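Local coordinates for universal stress protein (Pseudomonas aeruginosa UCBPP-PA14, PDB 7MQ5) that is of unknown function but belongs to the universal stress protein family, whose members help bacteria survive stress and in some cases bind ATP, at residues A[141-145]-A[176-180]; A[239-245]-A[269-275]; A[28-32]-A[60-65]; A[8-14]-A[35-41]. One frame throughout, in Å; residues are numbered along the deposited sequence. Where two conformers were deposited one is given.

Contact 1 (A[141-145]-A[176-180]); sequences VDVGN and SAHPS
Both Asp142 and His178 hold CG trans to the backbone N across the CA-CB bond (chi1 -179° and -170°), and these two torsions bring carboxylate and imidazole together across the contact. His178 ND1 donates an almost straight hydrogen bond to Asp142 OD1 (3.1 Å), which receives it on the syn lone pair. The acceptor lies in the imidazole plane although the two flat groups stand 75° apart. The same oxygen takes Gly144 N from above the carboxylate plane (3.0 Å), closing an Asx turn, so two donors fix the rotation of the carboxylate. Asn145 N returns to Asp142 O in a type I turn. This turn follows strand 136-141 at the C-terminal ends of the parallel strands, where ATP-binding relatives of the HUP clan hold their nucleotide. Ser176 OG accepts from Val143 N at 3.0 Å, and Val143 CG2 lies close to the same oxygen, at 3.3 Å. The parallel pairing of Val141 with Ser176 ends here, and a water donates to both Val141 O (2.9 Å) and Ala177 O (2.8 Å), bridging the two chains where they separate. Pro179 CD sits over the rim of one imidazole face, and the Tyr200 ring also meets the imidazole.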
loop_
_atom_site.group_PDB
_atom_site.type_symbol
_atom_site.label_atom_id
_atom_site.label_comp_id
_atom_site.label_asym_id
_atom_site.label_seq_id
_atom_site.Cartn_x
_atom_site.Cartn_y
_atom_site.Cartn_z
ATOM N N VAL A 141 -11.096 -0.516 6.974
ATOM C CA VAL A 141 -10.947 -0.645 8.447
ATOM C C VAL A 141 -12.040 -1.585 8.982
ATOM O O VAL A 141 -12.834 -2.134 8.179
ATOM C CB VAL A 141 -11.032 0.746 9.099
ATOM C CG1 VAL A 141 -9.945 1.684 8.588
ATOM C CG2 VAL A 141 -12.416 1.353 8.904
ATOM N N ASP A 142 -11.994 -1.866 10.279
ATOM C CA ASP A 142 -13.100 -2.594 10.961
ATOM C C ASP A 142 -13.422 -1.764 12.201
ATOM O O ASP A 142 -12.738 -1.930 13.217
ATOM C CB ASP A 142 -12.775 -4.055 11.288
ATOM C CG ASP A 142 -13.925 -4.799 11.968
ATOM O OD1 ASP A 142 -14.946 -4.149 12.298
ATOM O OD2 ASP A 142 -13.797 -6.026 12.163
ATOM N N VAL A 143 -14.395 -0.862 12.079
ATOM C CA VAL A 143 -14.743 0.061 13.200
ATOM C C VAL A 143 -15.239 -0.736 14.422
ATOM O O VAL A 143 -15.235 -0.163 15.516
ATOM C CB VAL A 143 -15.760 1.128 12.746
ATOM C CG1 VAL A 143 -15.277 1.879 11.510
ATOM C CG2 VAL A 143 -17.143 0.549 12.505
ATOM N N GLY A 144 -15.582 -2.019 14.249
ATOM C CA GLY A 144 -16.047 -2.869 15.361
ATOM C C GLY A 144 -14.942 -3.254 16.336
ATOM O O GLY A 144 -15.265 -3.941 17.314
ATOM N N ASN A 145 -13.686 -2.851 16.092
ATOM C CA ASN A 145 -12.577 -3.198 17.029
ATOM C C ASN A 145 -11.756 -1.939 17.334
ATOM O O ASN A 145 -11.194 -1.368 16.376
ATOM C CB ASN A 145 -11.692 -4.315 16.468
ATOM C CG ASN A 145 -10.655 -4.814 17.454
ATOM O OD1 ASN A 145 -10.189 -4.069 18.317
ATOM N ND2 ASN A 145 -10.269 -6.072 17.322
ATOM N N SER A 176 -15.957 -0.343 6.045
ATOM C CA SER A 176 -15.870 -1.084 7.318
ATOM C C SER A 176 -16.667 -2.366 7.135
ATOM O O SER A 176 -17.882 -2.275 6.924
ATOM C CB SER A 176 -16.387 -0.289 8.484
ATOM O OG SER A 176 -16.265 -1.031 9.689
ATOM N N ALA A 177 -15.981 -3.497 7.144
ATOM C CA ALA A 177 -16.639 -4.804 6.975
ATOM C C ALA A 177 -16.523 -5.535 8.302
ATOM O O ALA A 177 -15.388 -5.843 8.727
ATOM C CB ALA A 177 -16.019 -5.566 5.833
ATOM N N HIS A 178 -17.669 -5.722 8.945
ATOM C CA HIS A 178 -17.770 -6.381 10.269
ATOM C C HIS A 178 -18.437 -7.742 10.079
ATOM O O HIS A 178 -19.451 -7.834 9.390
ATOM C CB HIS A 178 -18.528 -5.446 11.219
ATOM C CG HIS A 178 -18.505 -5.877 12.642
ATOM N ND1 HIS A 178 -17.404 -5.676 13.449
ATOM C CD2 HIS A 178 -19.446 -6.464 13.411
ATOM C CE1 HIS A 178 -17.661 -6.143 14.655
ATOM N NE2 HIS A 178 -18.909 -6.631 14.657
ATOM N N PRO A 179 -17.868 -8.844 10.623
ATOM C CA PRO A 179 -18.477 -10.168 10.483
ATOM C C PRO A 179 -19.932 -10.208 10.975
ATOM O O PRO A 179 -20.247 -9.519 11.935
ATOM C CB PRO A 179 -17.600 -11.077 11.361
ATOM C CG PRO A 179 -16.260 -10.368 11.413
ATOM C CD PRO A 179 -16.589 -8.890 11.352
ATOM N N SER A 180 -20.769 -11.011 10.309
ATOM C CA SER A 180 -22.200 -11.157 10.687
ATOM C C SER A 180 -22.305 -11.764 12.085
ATOM O O SER A 180 -21.634 -12.751 12.375
ATOM C CB SER A 180 -22.936 -12.000 9.679
ATOM O OG SER A 180 -22.827 -11.448 8.377
HETATM O O HOH W 1 -13.090 -4.908 7.409
#

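Contact 2 (A[239-245]-A[269-275]); sequences VVTVIGT and SDVLVLK
The peptide group of Asp270 is gripped over both faces at its oxygen: Thr241 N comes from one side, tilted from the carbonyl plane, and Ser269 OG from the other, well above it. Each lies 2.9 Å from Asp270 O. Ser269 OG in turn receives the proton of Thr241 OG1 (2.9 Å), so a short chain of hydroxyls links the two strand starts and satisfies buried polar atoms. The backbone hydrogen bonds, Leu274 N to Ile243 O (2.9 Å) among them, alternate from Asp270 to Thr245 as in a regular parallel pair, the strands inclined by 20°. Val242 and Leu272 point the same way from one sheet face, and Val242 CG1 also reaches forward to Leu274 CD1 (3.8 Å). The chi1 of Val242, -177°, sets CG1 beside the carbonyl carbon, toward that leucine. Just past the end of strand 240-244, the side chain of Thr245 crosses that of Val273 at about a right angle, Thr245 CG2 lying 3.9 Å from Val273 CG1. The carboxylate of Asp270 is turned to Lys127 N and Thr128 N through OD1, and to Arg26 and Trp132 through OD2. The strands belong to a beta-alpha-beta unit whose helix 258-264 covers Val271 and Val273; helix 148-167 packs on Val242, Leu272 and Leu274, with strand 136-141 beside 240-244 and antiparallel strand 123-126 beside 270-274.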
loop_
_atom_site.group_PDB
_atom_site.type_symbol
_atom_site.label_atom_id
_atom_site.label_comp_id
_atom_site.label_asym_id
_atom_site.label_seq_id
_atom_site.Cartn_x
_atom_site.Cartn_y
_atom_site.Cartn_z
ATOM N N VAL A 239 -9.174 3.945 -7.291
ATOM C CA VAL A 239 -7.859 3.875 -7.986
ATOM C C VAL A 239 -6.771 3.434 -6.994
ATOM O O VAL A 239 -5.763 2.861 -7.446
ATOM C CB VAL A 239 -7.561 5.208 -8.689
ATOM C CG1 VAL A 239 -7.318 6.357 -7.726
ATOM C CG2 VAL A 239 -6.430 5.056 -9.685
ATOM N N VAL A 240 -6.982 3.666 -5.697
ATOM C CA VAL A 240 -6.067 3.185 -4.629
ATOM C C VAL A 240 -6.925 2.645 -3.492
ATOM O O VAL A 240 -7.901 3.315 -3.133
ATOM C CB VAL A 240 -5.148 4.293 -4.062
ATOM C CG1 VAL A 240 -4.280 3.764 -2.928
ATOM C CG2 VAL A 240 -4.313 4.957 -5.133
ATOM N N THR A 241 -6.541 1.490 -2.951
ATOM C CA THR A 241 -7.145 0.951 -1.714
ATOM C C THR A 241 -6.004 0.840 -0.700
ATOM O O THR A 241 -4.952 0.294 -1.033
ATOM C CB THR A 241 -7.858 -0.390 -1.938
ATOM O OG1 THR A 241 -8.856 -0.225 -2.948
ATOM C CG2 THR A 241 -8.528 -0.894 -0.682
ATOM N N VAL A 242 -6.230 1.333 0.506
ATOM C CA VAL A 242 -5.247 1.262 1.612
ATOM C C VAL A 242 -5.756 0.217 2.594
ATOM O O VAL A 242 -6.909 0.332 3.067
ATOM C CB VAL A 242 -5.054 2.623 2.291
ATOM C CG1 VAL A 242 -3.985 2.508 3.368
ATOM C CG2 VAL A 242 -4.722 3.714 1.279
ATOM N N ILE A 243 -4.923 -0.782 2.873
ATOM C CA ILE A 243 -5.295 -1.881 3.795
ATOM C C ILE A 243 -4.179 -2.100 4.811
ATOM O O ILE A 243 -3.024 -1.663 4.591
ATOM C CB ILE A 243 -5.585 -3.192 3.036
ATOM C CG1 ILE A 243 -4.311 -3.809 2.450
ATOM C CG2 ILE A 243 -6.665 -2.999 1.980
ATOM C CD1 ILE A 243 -4.521 -5.173 1.843
ATOM N N GLY A 244 -4.552 -2.744 5.910
ATOM C CA GLY A 244 -3.583 -3.197 6.910
ATOM C C GLY A 244 -3.590 -4.709 6.971
ATOM O O GLY A 244 -4.622 -5.328 6.662
ATOM N N THR A 245 -2.444 -5.292 7.271
ATOM C CA THR A 245 -2.332 -6.737 7.527
ATOM C C THR A 245 -2.914 -7.044 8.917
ATOM O O THR A 245 -3.253 -6.112 9.673
ATOM C CB THR A 245 -0.883 -7.189 7.312
ATOM O OG1 THR A 245 -0.059 -6.455 8.217
ATOM C CG2 THR A 245 -0.428 -6.973 5.887
ATOM N N SER A 269 -7.578 -1.965 -8.185
ATOM C CA SER A 269 -6.955 -0.689 -7.778
ATOM C C SER A 269 -5.493 -0.938 -7.401
ATOM O O SER A 269 -5.121 -2.079 -7.129
ATOM C CB SER A 269 -7.678 -0.104 -6.566
ATOM O OG SER A 269 -7.485 -0.931 -5.412
ATOM N N ASP A 270 -4.706 0.127 -7.388
ATOM C CA ASP A 270 -3.411 0.042 -6.688
ATOM C C ASP A 270 -3.720 -0.319 -5.228
ATOM O O ASP A 270 -4.842 -0.026 -4.742
ATOM C CB ASP A 270 -2.658 1.370 -6.710
ATOM C CG ASP A 270 -2.109 1.800 -8.055
ATOM O OD1 ASP A 270 -2.314 1.089 -9.062
ATOM O OD2 ASP A 270 -1.455 2.858 -8.074
ATOM N N VAL A 271 -2.759 -0.905 -4.533
ATOM C CA VAL A 271 -2.972 -1.273 -3.113
ATOM C C VAL A 271 -1.774 -0.797 -2.294
ATOM O O VAL A 271 -0.624 -1.151 -2.618
ATOM C CB VAL A 271 -3.209 -2.787 -2.923
ATOM C CG1 VAL A 271 -3.673 -3.098 -1.500
ATOM C CG2 VAL A 271 -4.210 -3.350 -3.924
ATOM N N LEU A 272 -2.053 -0.006 -1.263
ATOM C CA LEU A 272 -1.028 0.390 -0.276
ATOM C C LEU A 272 -1.196 -0.533 0.926
ATOM O O LEU A 272 -2.285 -0.527 1.543
ATOM C CB LEU A 272 -1.195 1.855 0.121
ATOM C CG LEU A 272 -0.199 2.342 1.163
ATOM C CD1 LEU A 272 1.225 2.265 0.650
ATOM C CD2 LEU A 272 -0.521 3.746 1.633
ATOM N N VAL A 273 -0.171 -1.316 1.214
ATOM C CA VAL A 273 -0.212 -2.334 2.292
ATOM C C VAL A 273 0.584 -1.839 3.500
ATOM O O VAL A 273 1.804 -1.624 3.384
ATOM C CB VAL A 273 0.340 -3.665 1.763
ATOM C CG1 VAL A 273 0.304 -4.725 2.847
ATOM C CG2 VAL A 273 -0.414 -4.119 0.523
ATOM N N LEU A 274 -0.122 -1.654 4.610
ATOM C CA LEU A 274 0.472 -1.220 5.885
ATOM C C LEU A 274 0.482 -2.397 6.857
ATOM O O LEU A 274 -0.367 -3.284 6.732
ATOM C CB LEU A 274 -0.348 -0.060 6.452
ATOM C CG LEU A 274 -0.520 1.124 5.510
ATOM C CD1 LEU A 274 -1.380 2.192 6.151
ATOM C CD2 LEU A 274 0.821 1.698 5.090
ATOM N N LYS A 275 1.417 -2.377 7.792
ATOM C CA LYS A 275 1.505 -3.428 8.825
ATOM C C LYS A 275 1.464 -2.788 10.200
ATOM O O LYS A 275 1.818 -1.623 10.355
ATOM C CB LYS A 275 2.790 -4.241 8.686
ATOM C CG LYS A 275 2.983 -4.927 7.342
ATOM C CD LYS A 275 4.166 -5.857 7.349
ATOM C CE LYS A 275 4.374 -6.609 6.047
ATOM N NZ LYS A 275 4.991 -5.788 4.973
#

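Contact 3 (A[28-32]-A[60-65])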
loop_
_atom_site.group_PDB
_atom_site.type_symbol
_atom_site.label_atom_id
_atom_site.label_comp_id
_atom_site.label_asym_id
_atom_site.label_seq_id
_atom_site.Cartn_x
_atom_site.Cartn_y
_atom_site.Cartn_z
ATOM N N GLN A 28 6.554 10.048 -8.927
ATOM C CA GLN A 28 6.639 11.475 -9.348
ATOM C C GLN A 28 5.440 12.254 -8.798
ATOM O O GLN A 28 5.606 13.407 -8.386
ATOM C CB GLN A 28 6.689 11.595 -10.870
ATOM C CG GLN A 28 8.021 11.206 -11.477
ATOM C CD GLN A 28 7.886 11.191 -12.977
ATOM O OE1 GLN A 28 7.315 10.271 -13.554
ATOM N NE2 GLN A 28 8.348 12.249 -13.611
ATOM N N LEU A 29 4.260 11.643 -8.800
ATOM C CA LEU A 29 3.074 12.374 -8.294
ATOM C C LEU A 29 3.259 12.654 -6.803
ATOM O O LEU A 29 3.080 13.803 -6.374
ATOM C CB LEU A 29 1.810 11.557 -8.544
ATOM C CG LEU A 29 0.515 12.248 -8.131
ATOM C CD1 LEU A 29 0.230 13.441 -9.021
ATOM C CD2 LEU A 29 -0.654 11.277 -8.166
ATOM N N ILE A 30 3.636 11.623 -6.048
ATOM C CA ILE A 30 3.797 11.773 -4.579
ATOM C C ILE A 30 4.908 12.788 -4.281
ATOM O O ILE A 30 4.659 13.751 -3.542
ATOM C CB ILE A 30 4.082 10.403 -3.944
ATOM C CG1 ILE A 30 2.901 9.442 -4.102
ATOM C CG2 ILE A 30 4.485 10.569 -2.489
ATOM C CD1 ILE A 30 3.276 7.989 -3.892
ATOM N N ALA A 31 6.092 12.575 -4.861
ATOM C CA ALA A 31 7.259 13.423 -4.517
ATOM C C ALA A 31 7.084 14.848 -5.055
ATOM O O ALA A 31 7.722 15.765 -4.510
ATOM C CB ALA A 31 8.530 12.781 -5.013
ATOM N N GLY A 32 6.242 15.028 -6.073
ATOM C CA GLY A 32 5.993 16.383 -6.595
ATOM C C GLY A 32 5.344 17.255 -5.535
ATOM O O GLY A 32 5.528 18.487 -5.584
ATOM N N LEU A 60 14.911 13.666 -14.324
ATOM C CA LEU A 60 14.083 13.919 -13.119
ATOM C C LEU A 60 14.682 15.075 -12.307
ATOM O O LEU A 60 13.916 15.876 -11.777
ATOM C CB LEU A 60 13.996 12.625 -12.307
ATOM C CG LEU A 60 13.181 11.494 -12.943
ATOM C CD1 LEU A 60 13.503 10.162 -12.288
ATOM C CD2 LEU A 60 11.692 11.790 -12.866
ATOM N N ARG A 61 16.011 15.161 -12.211
ATOM C CA ARG A 61 16.606 16.283 -11.443
ATOM C C ARG A 61 16.265 17.614 -12.131
ATOM O O ARG A 61 16.054 18.615 -11.419
ATOM C CB ARG A 61 18.117 16.105 -11.300
ATOM C CG ARG A 61 18.519 14.900 -10.468
ATOM C CD ARG A 61 20.018 14.862 -10.229
ATOM N NE ARG A 61 20.406 13.639 -9.542
ATOM C CZ ARG A 61 21.126 12.657 -10.053
ATOM N NH1 ARG A 61 21.614 12.750 -11.279
ATOM N NH2 ARG A 61 21.377 11.587 -9.322
ATOM N N GLU A 62 16.235 17.632 -13.468
ATOM C CA GLU A 62 15.884 18.869 -14.222
ATOM C C GLU A 62 14.432 19.260 -13.910
ATOM O O GLU A 62 14.118 20.457 -13.989
ATOM C CB GLU A 62 16.104 18.660 -15.722
ATOM C CG GLU A 62 17.571 18.554 -16.100
ATOM C CD GLU A 62 17.870 18.222 -17.554
ATOM O OE1 GLU A 62 16.915 17.961 -18.321
ATOM O OE2 GLU A 62 19.069 18.226 -17.916
ATOM N N GLU A 63 13.591 18.283 -13.560
ATOM C CA GLU A 63 12.159 18.509 -13.209
ATOM C C GLU A 63 12.026 18.906 -11.727
ATOM O O GLU A 63 10.883 19.131 -11.291
ATOM C CB GLU A 63 11.319 17.267 -13.521
ATOM C CG GLU A 63 11.177 16.960 -15.004
ATOM C CD GLU A 63 10.409 15.683 -15.314
ATOM O OE1 GLU A 63 9.867 15.067 -14.369
ATOM O OE2 GLU A 63 10.355 15.303 -16.501
ATOM N N GLY A 64 13.132 18.937 -10.966
ATOM C CA GLY A 64 13.106 19.384 -9.554
ATOM C C GLY A 64 13.140 18.264 -8.522
ATOM O O GLY A 64 13.068 18.576 -7.316
ATOM N N TYR A 65 13.271 17.010 -8.946
ATOM C CA TYR A 65 13.269 15.892 -7.975
ATOM C C TYR A 65 14.680 15.650 -7.436
ATOM O O TYR A 65 15.674 15.885 -8.140
ATOM C CB TYR A 65 12.758 14.609 -8.636
ATOM C CG TYR A 65 11.317 14.672 -9.073
ATOM C CD1 TYR A 65 10.293 14.438 -8.172
ATOM C CD2 TYR A 65 10.968 14.982 -10.376
ATOM C CE1 TYR A 65 8.966 14.509 -8.551
ATOM C CE2 TYR A 65 9.642 15.051 -10.771
ATOM C CZ TYR A 65 8.634 14.825 -9.852
ATOM O OH TYR A 65 7.319 14.893 -10.223
HETATM O O HOH W 2 8.622 12.541 -16.502
#
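Tyr65 presents the edge of its ring to the last turns of helix 22-34, with CE1 against Ala31 CB at 4.0 Å and near Gly32 N at 3.7 Å. At the far end of the ring the hydroxyl OH donates to Gln28 O (2.9 Å) from above the carbonyl plane. That oxygen already accepts the helical bond from Gly32 N, which arrives from the opposite face, so it takes one bond on each face. The ring lies across the Gln28 side chain at about a right angle, and Gln28 CB rests 3.4 Å from Tyr65 OH. Beyond CB the glutamine runs out extended (chi2 173°) to the carboxylate of Glu63; amide and carboxylate are nearly coplanar, yet the bond from Gln28 NE2 to Glu63 OE1 is long and weak (3.3 Å). A water also bridges the two, accepting from Gln28 NE2 and donating to Glu63 OE2. Leu60 CD2 packs against the Gln28 amide, 3.5 Å from NE2, these side chains also crossing roughly perpendicularly. The approach of Tyr65 depends on a Schellman motif that ends helix 50-62: Gly64, with phi of 102°, reverses the chain, and Tyr65 N bonds back to Leu60 O. The contact joins helix 22-34 to the end of helix 50-62 and the turn after it; on strand 37-43, Ala31 and Tyr65 pack on Leu38 and Leu60 on Leu40.

Contact 4 (A[8-14]-A[35-41]); sequences RSILVVI and QSHLHLL
Val12 and Leu40 lie side by side and point the same way from the sheet, with Val12 CB 3.8 Å from Leu40 CD2. Ile14 comes at a slant to the same leucine, its CG1 3.9 Å from Leu40 CB, while Leu38 bends its CD2 back to Ile10 CB (4.1 Å). With chi1 near -58°, Leu38 CG stands beside its own backbone N, and this turns CD2 toward the neighbouring strand. Ile10, Val12, Leu38 and Leu40 share one face; Ser9, Leu11, Val13, His37, His39 and Leu41 occupy the other. There Leu11 and His39 also run side by side, Leu11 CD1 lying in the imidazole plane at the ring edge, 3.6 Å from His39 CD2. Both imidazoles have partners beyond the pair: Ser66 and Ser68 for His37, Ser68 and Glu84 for His39. At the start, Arg8 curls round through bent chi2 and chi3 and lays one face of its guanidinium over Ser36 CA, with NH1 bonded to Gln5 O and Thr34 O. Between the strands the parallel register is regular: six backbone hydrogen bonds run from His37 N to Arg8 O (2.9 Å) through to Ile14 N to Leu41 O (2.9 Å). The axes are inclined by 24°. This is the first beta-alpha-beta unit of the chain, and its helix 22-34 packs Ile30 on Ile10 and Ala27 on Val12. Helix 77-88 covers the opposite face around Leu11 and Leu41, and strands 92-96 and 67-72 flank the pair.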
loop_
_atom_site.group_PDB
_atom_site.type_symbol
_atom_site.label_atom_id
_atom_site.label_comp_id
_atom_site.label_asym_id
_atom_site.label_seq_id
_atom_site.Cartn_x
_atom_site.Cartn_y
_atom_site.Cartn_z
ATOM N N ARG A 8 10.437 10.415 3.787
ATOM C CA ARG A 8 11.466 11.288 3.172
ATOM C C ARG A 8 12.218 10.604 2.027
ATOM O O ARG A 8 12.920 11.318 1.322
ATOM C CB ARG A 8 12.371 11.869 4.253
ATOM C CG ARG A 8 11.608 12.627 5.336
ATOM C CD ARG A 8 10.498 13.521 4.802
ATOM N NE ARG A 8 11.005 14.495 3.845
ATOM C CZ ARG A 8 10.286 15.077 2.885
ATOM N NH1 ARG A 8 9.010 14.773 2.716
ATOM N NH2 ARG A 8 10.860 15.947 2.073
ATOM N N SER A 9 12.098 9.285 1.872
ATOM C CA SER A 9 12.684 8.654 0.666
ATOM C C SER A 9 11.803 7.480 0.252
ATOM O O SER A 9 11.236 6.774 1.120
ATOM C CB SER A 9 14.142 8.283 0.812
ATOM O OG SER A 9 14.331 7.201 1.699
ATOM N N ILE A 10 11.668 7.338 -1.056
ATOM C CA ILE A 10 10.834 6.291 -1.679
ATOM C C ILE A 10 11.709 5.420 -2.562
ATOM O O ILE A 10 12.464 5.964 -3.401
ATOM C CB ILE A 10 9.723 6.950 -2.510
ATOM C CG1 ILE A 10 8.834 7.841 -1.640
ATOM C CG2 ILE A 10 8.927 5.902 -3.270
ATOM C CD1 ILE A 10 7.837 8.658 -2.423
ATOM N N LEU A 11 11.635 4.114 -2.342
ATOM C CA LEU A 11 12.305 3.152 -3.244
ATOM C C LEU A 11 11.363 2.872 -4.419
ATOM O O LEU A 11 10.217 2.424 -4.188
ATOM C CB LEU A 11 12.634 1.871 -2.481
ATOM C CG LEU A 11 13.357 0.804 -3.299
ATOM C CD1 LEU A 11 14.711 1.315 -3.768
ATOM C CD2 LEU A 11 13.507 -0.471 -2.483
ATOM N N VAL A 12 11.828 3.155 -5.632
ATOM C CA VAL A 12 11.030 2.944 -6.862
ATOM C C VAL A 12 11.643 1.776 -7.621
ATOM O O VAL A 12 12.800 1.885 -8.065
ATOM C CB VAL A 12 10.996 4.209 -7.730
ATOM C CG1 VAL A 12 10.046 4.039 -8.898
ATOM C CG2 VAL A 12 10.652 5.453 -6.925
ATOM N N VAL A 13 10.903 0.683 -7.740
ATOM C CA VAL A 13 11.395 -0.485 -8.511
ATOM C C VAL A 13 11.139 -0.206 -9.991
ATOM O O VAL A 13 9.975 -0.064 -10.389
ATOM C CB VAL A 13 10.723 -1.772 -8.032
ATOM C CG1 VAL A 13 11.215 -2.959 -8.848
ATOM C CG2 VAL A 13 10.972 -1.986 -6.554
ATOM N N ILE A 14 12.218 -0.136 -10.759
ATOM C CA ILE A 14 12.190 0.173 -12.215
ATOM C C ILE A 14 12.357 -1.126 -13.000
ATOM O O ILE A 14 13.344 -1.833 -12.775
ATOM C CB ILE A 14 13.312 1.179 -12.574
ATOM C CG1 ILE A 14 13.181 2.505 -11.816
ATOM C CG2 ILE A 14 13.375 1.398 -14.083
ATOM C CD1 ILE A 14 11.938 3.304 -12.146
ATOM N N GLN A 35 8.065 16.394 -1.793
ATOM C CA GLN A 35 9.511 16.711 -1.994
ATOM C C GLN A 35 10.385 15.583 -1.425
ATOM O O GLN A 35 11.555 15.835 -1.093
ATOM C CB GLN A 35 9.867 18.080 -1.413
ATOM C CG GLN A 35 9.073 19.209 -2.051
ATOM C CD GLN A 35 9.555 20.576 -1.638
ATOM O OE1 GLN A 35 10.277 20.734 -0.656
ATOM N NE2 GLN A 35 9.150 21.580 -2.395
ATOM N N SER A 36 9.827 14.369 -1.362
ATOM C CA SER A 36 10.566 13.154 -0.929
ATOM C C SER A 36 11.663 12.826 -1.939
ATOM O O SER A 36 11.520 13.167 -3.132
ATOM C CB SER A 36 9.631 11.973 -0.794
ATOM O OG SER A 36 10.342 10.774 -0.499
ATOM N N HIS A 37 12.706 12.169 -1.455
ATOM C CA HIS A 37 13.799 11.695 -2.327
ATOM C C HIS A 37 13.316 10.433 -3.045
ATOM O O HIS A 37 12.560 9.648 -2.445
ATOM C CB HIS A 37 15.015 11.385 -1.462
ATOM C CG HIS A 37 16.143 10.845 -2.257
ATOM N ND1 HIS A 37 16.988 11.660 -2.986
ATOM C CD2 HIS A 37 16.550 9.578 -2.468
ATOM C CE1 HIS A 37 17.860 10.897 -3.618
ATOM N NE2 HIS A 37 17.615 9.621 -3.320
ATOM N N LEU A 38 13.717 10.273 -4.302
ATOM C CA LEU A 38 13.422 9.047 -5.072
ATOM C C LEU A 38 14.710 8.255 -5.284
ATOM O O LEU A 38 15.670 8.810 -5.867
ATOM C CB LEU A 38 12.823 9.400 -6.434
ATOM C CG LEU A 38 11.534 10.221 -6.395
ATOM C CD1 LEU A 38 11.010 10.442 -7.811
ATOM C CD2 LEU A 38 10.470 9.555 -5.529
ATOM N N HIS A 39 14.726 6.997 -4.844
ATOM C CA HIS A 39 15.840 6.071 -5.153
ATOM C C HIS A 39 15.332 5.057 -6.173
ATOM O O HIS A 39 14.431 4.262 -5.854
ATOM C CB HIS A 39 16.372 5.402 -3.897
ATOM C CG HIS A 39 17.552 4.538 -4.185
ATOM N ND1 HIS A 39 18.773 5.076 -4.532
ATOM C CD2 HIS A 39 17.703 3.196 -4.187
ATOM C CE1 HIS A 39 19.626 4.089 -4.725
ATOM N NE2 HIS A 39 18.994 2.929 -4.520
ATOM N N LEU A 40 15.884 5.107 -7.379
ATOM C CA LEU A 40 15.446 4.212 -8.473
ATOM C C LEU A 40 16.320 2.960 -8.478
ATOM O O LEU A 40 17.556 3.086 -8.575
ATOM C CB LEU A 40 15.551 4.936 -9.817
ATOM C CG LEU A 40 15.018 6.366 -9.878
ATOM C CD1 LEU A 40 15.085 6.903 -11.298
ATOM C CD2 LEU A 40 13.606 6.467 -9.331
ATOM N N LEU A 41 15.686 1.799 -8.450
ATOM C CA LEU A 41 16.425 0.523 -8.374
ATOM C C LEU A 41 16.049 -0.375 -9.546
ATOM O O LEU A 41 14.850 -0.625 -9.756
ATOM C CB LEU A 41 16.086 -0.178 -7.055
ATOM C CG LEU A 41 16.580 -1.620 -6.916
ATOM C CD1 LEU A 41 18.102 -1.666 -6.838
ATOM C CD2 LEU A 41 15.940 -2.306 -5.715
#

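Overall arrangement
Contacts 2 and 4 are buried parallel strand pairs, each joined through a beta-alpha-beta unit and lying in the same sheet with centres about 18 Å apart; backbone hydrogen bonds and aliphatic packing dominate both. Contact 2, near the chain's centre, is mostly aliphatic with a hydroxyl pair at one end; contact 4, farther out, has histidines on one face. Contacts 1 and 3 are partly buried and depend more on side-chain polar bonds and a bridging water. Contact 1 lies where two strands of that sheet end, and contact 3 where two helices end, on opposite sides of the chain's centre. Contacts 3 and 4 touch: helix 22-34, linking the strands of contact 4, packs Ala31 CB on Leu38 CD2 (3.8 Å).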